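Long-range contact in ribosomal silencing factor RsfS (Chromobacterium violaceum, PDB 2ID1), which probably silences ribosomes by binding protein uL14 of the large subunit, which keeps the two ribosomal subunits from joining and represses translation: residues F34-V48 against G83-R95. Numbering follows the deposited sequence.
Sequences FQRMIVATGDSNRQV and GDVVVHVMLPAVR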
loop_
_atom_site.group_PDB
_atom_site.type_symbol
_atom_site.label_atom_id
_atom_site.label_comp_id
_atom_site.label_asym_id
_atom_site.label_seq_id
_atom_site.Cartn_x
_atom_site.Cartn_y
_atom_site.Cartn_z
ATOM N N PHE A 34 -0.263 -13.199 -4.824
ATOM C CA PHE A 34 0.975 -12.535 -4.418
ATOM C C PHE A 34 1.537 -13.082 -3.100
ATOM O O PHE A 34 0.811 -13.670 -2.304
ATOM C CB PHE A 34 0.738 -11.026 -4.289
ATOM C CG PHE A 34 -0.620 -10.665 -3.748
ATOM C CD1 PHE A 34 -1.650 -10.297 -4.609
ATOM C CD2 PHE A 34 -0.879 -10.732 -2.382
ATOM C CE1 PHE A 34 -2.923 -10.018 -4.116
ATOM C CE2 PHE A 34 -2.147 -10.456 -1.875
ATOM C CZ PHE A 34 -3.172 -10.095 -2.742
ATOM N N GLN A 35 2.832 -12.884 -2.878
ATOM C CA GLN A 35 3.482 -13.374 -1.669
ATOM C C GLN A 35 3.522 -12.356 -0.532
ATOM O O GLN A 35 3.221 -12.679 0.622
ATOM C CB GLN A 35 4.911 -13.831 -1.981
ATOM C CG GLN A 35 5.043 -15.253 -2.522
ATOM C CD GLN A 35 4.277 -15.472 -3.813
ATOM O OE1 GLN A 35 3.074 -15.774 -3.802
ATOM N NE2 GLN A 35 4.966 -15.313 -4.940
ATOM N N ARG A 36 3.903 -11.125 -0.854
ATOM C CA ARG A 36 3.983 -10.077 0.150
ATOM C C ARG A 36 3.084 -8.891 -0.189
ATOM O O ARG A 36 2.984 -8.483 -1.344
ATOM C CB ARG A 36 5.431 -9.614 0.292
ATOM C CG ARG A 36 5.922 -9.622 1.725
ATOM C CD ARG A 36 6.975 -10.703 1.996
ATOM N NE ARG A 36 6.570 -12.056 1.605
ATOM C CZ ARG A 36 7.249 -13.156 1.933
ATOM N NH1 ARG A 36 8.356 -13.058 2.663
ATOM N NH2 ARG A 36 6.842 -14.353 1.515
HETATM N N MSE A 37 2.421 -8.356 0.828
HETATM C CA MSE A 37 1.528 -7.214 0.675
HETATM C C MSE A 37 1.965 -6.112 1.620
HETATM O O MSE A 37 2.449 -6.380 2.712
HETATM C CB MSE A 37 0.094 -7.591 1.019
HETATM C CG MSE A 37 -0.815 -6.382 1.092
HETATM SE SE MSE A 37 -2.684 -6.798 1.310
HETATM C CE MSE A 37 -3.120 -7.261 -0.540
ATOM N N ILE A 38 1.770 -4.869 1.211
ATOM C CA ILE A 38 2.162 -3.739 2.040
ATOM C C ILE A 38 1.028 -2.726 2.100
ATOM O O ILE A 38 0.409 -2.420 1.086
ATOM C CB ILE A 38 3.409 -3.051 1.469
ATOM C CG1 ILE A 38 4.537 -4.067 1.331
ATOM C CG2 ILE A 38 3.820 -1.898 2.362
ATOM C CD1 ILE A 38 5.757 -3.518 0.662
ATOM N N VAL A 39 0.758 -2.205 3.288
ATOM C CA VAL A 39 -0.305 -1.228 3.446
ATOM C C VAL A 39 0.231 -0.018 4.196
ATOM O O VAL A 39 0.581 -0.129 5.369
ATOM C CB VAL A 39 -1.479 -1.803 4.257
ATOM C CG1 VAL A 39 -2.526 -0.727 4.484
ATOM C CG2 VAL A 39 -2.072 -3.009 3.549
ATOM N N ALA A 40 0.314 1.132 3.532
ATOM C CA ALA A 40 0.800 2.335 4.198
ATOM C C ALA A 40 -0.284 3.396 4.152
ATOM O O ALA A 40 -1.158 3.370 3.285
ATOM C CB ALA A 40 2.083 2.837 3.535
ATOM N N THR A 41 -0.221 4.333 5.091
ATOM C CA THR A 41 -1.216 5.403 5.185
ATOM C C THR A 41 -0.743 6.779 4.728
ATOM O O THR A 41 0.378 7.182 5.009
ATOM C CB THR A 41 -1.707 5.550 6.632
ATOM O OG1 THR A 41 -2.243 4.300 7.085
ATOM C CG2 THR A 41 -2.785 6.618 6.730
ATOM N N GLY A 42 -1.614 7.494 4.028
ATOM C CA GLY A 42 -1.277 8.832 3.586
ATOM C C GLY A 42 -2.293 9.794 4.175
ATOM O O GLY A 42 -3.498 9.560 4.043
ATOM N N ASP A 43 -1.832 10.864 4.820
ATOM C CA ASP A 43 -2.750 11.820 5.436
ATOM C C ASP A 43 -3.587 12.670 4.474
ATOM O O ASP A 43 -4.510 13.350 4.902
ATOM C CB ASP A 43 -1.988 12.743 6.392
ATOM C CG ASP A 43 -1.303 11.985 7.523
ATOM O OD1 ASP A 43 -1.966 11.140 8.174
ATOM O OD2 ASP A 43 -0.099 12.243 7.768
ATOM N N SER A 44 -3.295 12.629 3.183
ATOM C CA SER A 44 -4.061 13.430 2.240
ATOM C C SER A 44 -3.871 12.886 0.847
ATOM O O SER A 44 -2.835 12.309 0.556
ATOM C CB SER A 44 -3.580 14.868 2.290
ATOM O OG SER A 44 -2.166 14.894 2.367
ATOM N N ASN A 45 -4.856 13.076 -0.021
ATOM C CA ASN A 45 -4.750 12.569 -1.382
ATOM C C ASN A 45 -3.407 12.907 -1.969
ATOM O O ASN A 45 -2.816 12.108 -2.689
ATOM C CB ASN A 45 -5.808 13.190 -2.255
ATOM C CG ASN A 45 -7.111 13.281 -1.558
ATOM O OD1 ASN A 45 -7.236 13.986 -0.549
ATOM N ND2 ASN A 45 -8.104 12.558 -2.067
ATOM N N ARG A 46 -2.939 14.111 -1.673
ATOM C CA ARG A 46 -1.654 14.546 -2.169
ATOM C C ARG A 46 -0.591 13.579 -1.700
ATOM O O ARG A 46 0.185 13.064 -2.503
ATOM C CB ARG A 46 -1.349 15.960 -1.674
ATOM C CG ARG A 46 -2.378 16.946 -2.175
ATOM C CD ARG A 46 -2.099 18.375 -1.776
ATOM N NE ARG A 46 -2.331 18.693 -0.361
ATOM C CZ ARG A 46 -3.441 18.424 0.325
ATOM N NH1 ARG A 46 -3.531 18.788 1.598
ATOM N NH2 ARG A 46 -4.445 17.771 -0.239
ATOM N N GLN A 47 -0.563 13.306 -0.402
ATOM C CA GLN A 47 0.446 12.398 0.123
ATOM C C GLN A 47 0.220 10.977 -0.361
ATOM O O GLN A 47 1.159 10.251 -0.654
ATOM C CB GLN A 47 0.444 12.394 1.651
ATOM C CG GLN A 47 1.803 12.009 2.231
ATOM C CD GLN A 47 1.714 11.367 3.597
ATOM O OE1 GLN A 47 0.864 11.725 4.413
ATOM N NE2 GLN A 47 2.608 10.423 3.860
ATOM N N VAL A 48 -1.034 10.572 -0.429
ATOM C CA VAL A 48 -1.336 9.243 -0.873
ATOM C C VAL A 48 -0.842 9.008 -2.282
ATOM O O VAL A 48 -0.218 7.992 -2.564
ATOM C CB VAL A 48 -2.820 9.006 -0.847
ATOM C CG1 VAL A 48 -3.131 7.620 -1.388
ATOM C CG2 VAL A 48 -3.313 9.152 0.576
ATOM N N GLY A 83 3.167 -7.595 -9.274
ATOM C CA GLY A 83 3.334 -9.029 -9.453
ATOM C C GLY A 83 3.174 -9.908 -8.219
ATOM O O GLY A 83 2.053 -10.230 -7.827
ATOM N N ASP A 84 4.291 -10.317 -7.615
ATOM C CA ASP A 84 4.246 -11.164 -6.432
ATOM C C ASP A 84 4.158 -10.310 -5.191
ATOM O O ASP A 84 3.982 -10.822 -4.086
ATOM C CB ASP A 84 5.480 -12.051 -6.362
ATOM C CG ASP A 84 5.872 -12.592 -7.721
ATOM O OD1 ASP A 84 6.620 -11.884 -8.442
ATOM O OD2 ASP A 84 5.416 -13.706 -8.080
ATOM N N VAL A 85 4.304 -9.004 -5.375
ATOM C CA VAL A 85 4.200 -8.061 -4.276
ATOM C C VAL A 85 3.321 -6.916 -4.722
ATOM O O VAL A 85 3.429 -6.435 -5.848
ATOM C CB VAL A 85 5.571 -7.496 -3.856
ATOM C CG1 VAL A 85 5.381 -6.212 -3.066
ATOM C CG2 VAL A 85 6.303 -8.502 -2.998
ATOM N N VAL A 86 2.449 -6.475 -3.830
ATOM C CA VAL A 86 1.552 -5.380 -4.148
ATOM C C VAL A 86 1.477 -4.410 -2.981
ATOM O O VAL A 86 1.451 -4.834 -1.829
ATOM C CB VAL A 86 0.150 -5.914 -4.483
ATOM C CG1 VAL A 86 -0.375 -6.744 -3.334
ATOM C CG2 VAL A 86 -0.777 -4.758 -4.791
ATOM N N VAL A 87 1.452 -3.112 -3.289
ATOM C CA VAL A 87 1.395 -2.057 -2.267
ATOM C C VAL A 87 0.055 -1.341 -2.246
ATOM O O VAL A 87 -0.477 -0.976 -3.294
ATOM C CB VAL A 87 2.473 -0.964 -2.487
ATOM C CG1 VAL A 87 2.332 0.119 -1.434
ATOM C CG2 VAL A 87 3.860 -1.567 -2.430
ATOM N N HIS A 88 -0.468 -1.149 -1.037
ATOM C CA HIS A 88 -1.721 -0.444 -0.812
ATOM C C HIS A 88 -1.445 0.848 -0.056
ATOM O O HIS A 88 -0.931 0.822 1.066
ATOM C CB HIS A 88 -2.689 -1.266 0.020
ATOM C CG HIS A 88 -3.408 -2.321 -0.750
ATOM N ND1 HIS A 88 -2.843 -3.535 -1.054
ATOM C CD2 HIS A 88 -4.655 -2.341 -1.279
ATOM C CE1 HIS A 88 -3.710 -4.264 -1.735
ATOM N NE2 HIS A 88 -4.817 -3.561 -1.885
ATOM N N VAL A 89 -1.780 1.976 -0.678
ATOM C CA VAL A 89 -1.612 3.284 -0.058
ATOM C C VAL A 89 -3.025 3.819 0.071
ATOM O O VAL A 89 -3.733 3.942 -0.928
ATOM C CB VAL A 89 -0.791 4.207 -0.940
ATOM C CG1 VAL A 89 -0.551 5.514 -0.229
ATOM C CG2 VAL A 89 0.517 3.542 -1.292
HETATM N N MSE A 90 -3.451 4.115 1.296
HETATM C CA MSE A 90 -4.808 4.603 1.492
HETATM C C MSE A 90 -4.979 5.601 2.637
HETATM O O MSE A 90 -4.160 5.661 3.551
HETATM C CB MSE A 90 -5.733 3.408 1.673
HETATM C CG MSE A 90 -5.159 2.300 2.548
HETATM SE SE MSE A 90 -6.227 0.635 2.537
HETATM C CE MSE A 90 -4.767 -0.641 2.385
ATOM N N LEU A 91 -6.028 6.415 2.562
ATOM C CA LEU A 91 -6.312 7.399 3.606
ATOM C C LEU A 91 -6.689 6.692 4.895
ATOM O O LEU A 91 -7.329 5.640 4.871
ATOM C CB LEU A 91 -7.469 8.275 3.194
ATOM C CG LEU A 91 -7.173 9.309 2.124
ATOM C CD1 LEU A 91 -8.464 9.712 1.450
ATOM C CD2 LEU A 91 -6.491 10.498 2.757
ATOM N N PRO A 92 -6.346 7.288 6.044
ATOM C CA PRO A 92 -6.642 6.705 7.359
ATOM C C PRO A 92 -8.083 6.202 7.511
ATOM O O PRO A 92 -8.310 5.056 7.932
ATOM C CB PRO A 92 -6.312 7.843 8.324
ATOM C CG PRO A 92 -6.576 9.070 7.499
ATOM C CD PRO A 92 -5.966 8.704 6.180
ATOM N N ALA A 93 -9.052 7.058 7.168
ATOM C CA ALA A 93 -10.477 6.704 7.243
ATOM C C ALA A 93 -10.801 5.556 6.287
ATOM O O ALA A 93 -11.666 4.729 6.572
ATOM C CB ALA A 93 -11.343 7.918 6.910
ATOM N N VAL A 94 -10.108 5.514 5.153
ATOM C CA VAL A 94 -10.331 4.461 4.185
ATOM C C VAL A 94 -9.741 3.154 4.686
ATOM O O VAL A 94 -10.420 2.124 4.699
ATOM C CB VAL A 94 -9.720 4.804 2.825
ATOM C CG1 VAL A 94 -9.960 3.663 1.838
ATOM C CG2 VAL A 94 -10.345 6.084 2.303
ATOM N N ARG A 95 -8.482 3.182 5.111
ATOM C CA ARG A 95 -7.847 1.967 5.619
ATOM C C ARG A 95 -8.729 1.343 6.704
ATOM O O ARG A 95 -9.104 0.177 6.609
ATOM C CB ARG A 95 -6.469 2.302 6.171
ATOM C CG ARG A 95 -5.634 1.116 6.578
ATOM C CD ARG A 95 -4.223 1.604 6.839
ATOM N NE ARG A 95 -3.289 0.561 7.229
ATOM C CZ ARG A 95 -1.980 0.756 7.351
ATOM N NH1 ARG A 95 -1.184 -0.234 7.724
ATOM N NH2 ARG A 95 -1.451 1.938 7.095
#
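Arg36 to Thr41 pair with Val85 to Met90 as the two central, parallel strands of the mixed four-stranded sheet of the RsfS fold. Strands 22-26 and 77-82 flank them, each antiparallel to its neighbour. Backbone hydrogen bonds join the strands from the Arg36 N and Asp84 O pair at one end to the Gly42 N and Met90 O pair at the other. Asp84 O also accepts from Gln35 N at 2.7 Å.

Arg95, on the helix after strand 85-90, reaches back across the end of strand 36-41. Its CB leads to a CG anti to the backbone N (chi1 -173°), and the chain stays extended to NE. Arg95 CG lies 4.2 Å from Val39 CG1. Arg95 CD passes closer to that methyl and is 3.4 Å from Thr41 OG1. The guanidinium then lies with one face against Val39 CG1. NE forms a salt bridge with Glu101, and NH1 bonds to Asp21 O. NH2 meets Thr41 OG1 at the guanidinium edge, but that bond is modelled very short and its geometry is doubtful. The partners of NE and NH1 help to hold the group in place.

Selenomethionine Met37 lies on the same face of the sheet as His88. Met37 SE sits oblique to the His88 imidazole, 4.6 Å from the ring centroid. Trp77 also meets this ring. On the opposite face, Ile38 and Val87 touch, and helix 3-16 packs on Ile38. Near the strand starts, Val86 CG1 sits over the Phe34 ring, 3.9 Å from its centroid and 11° off the normal.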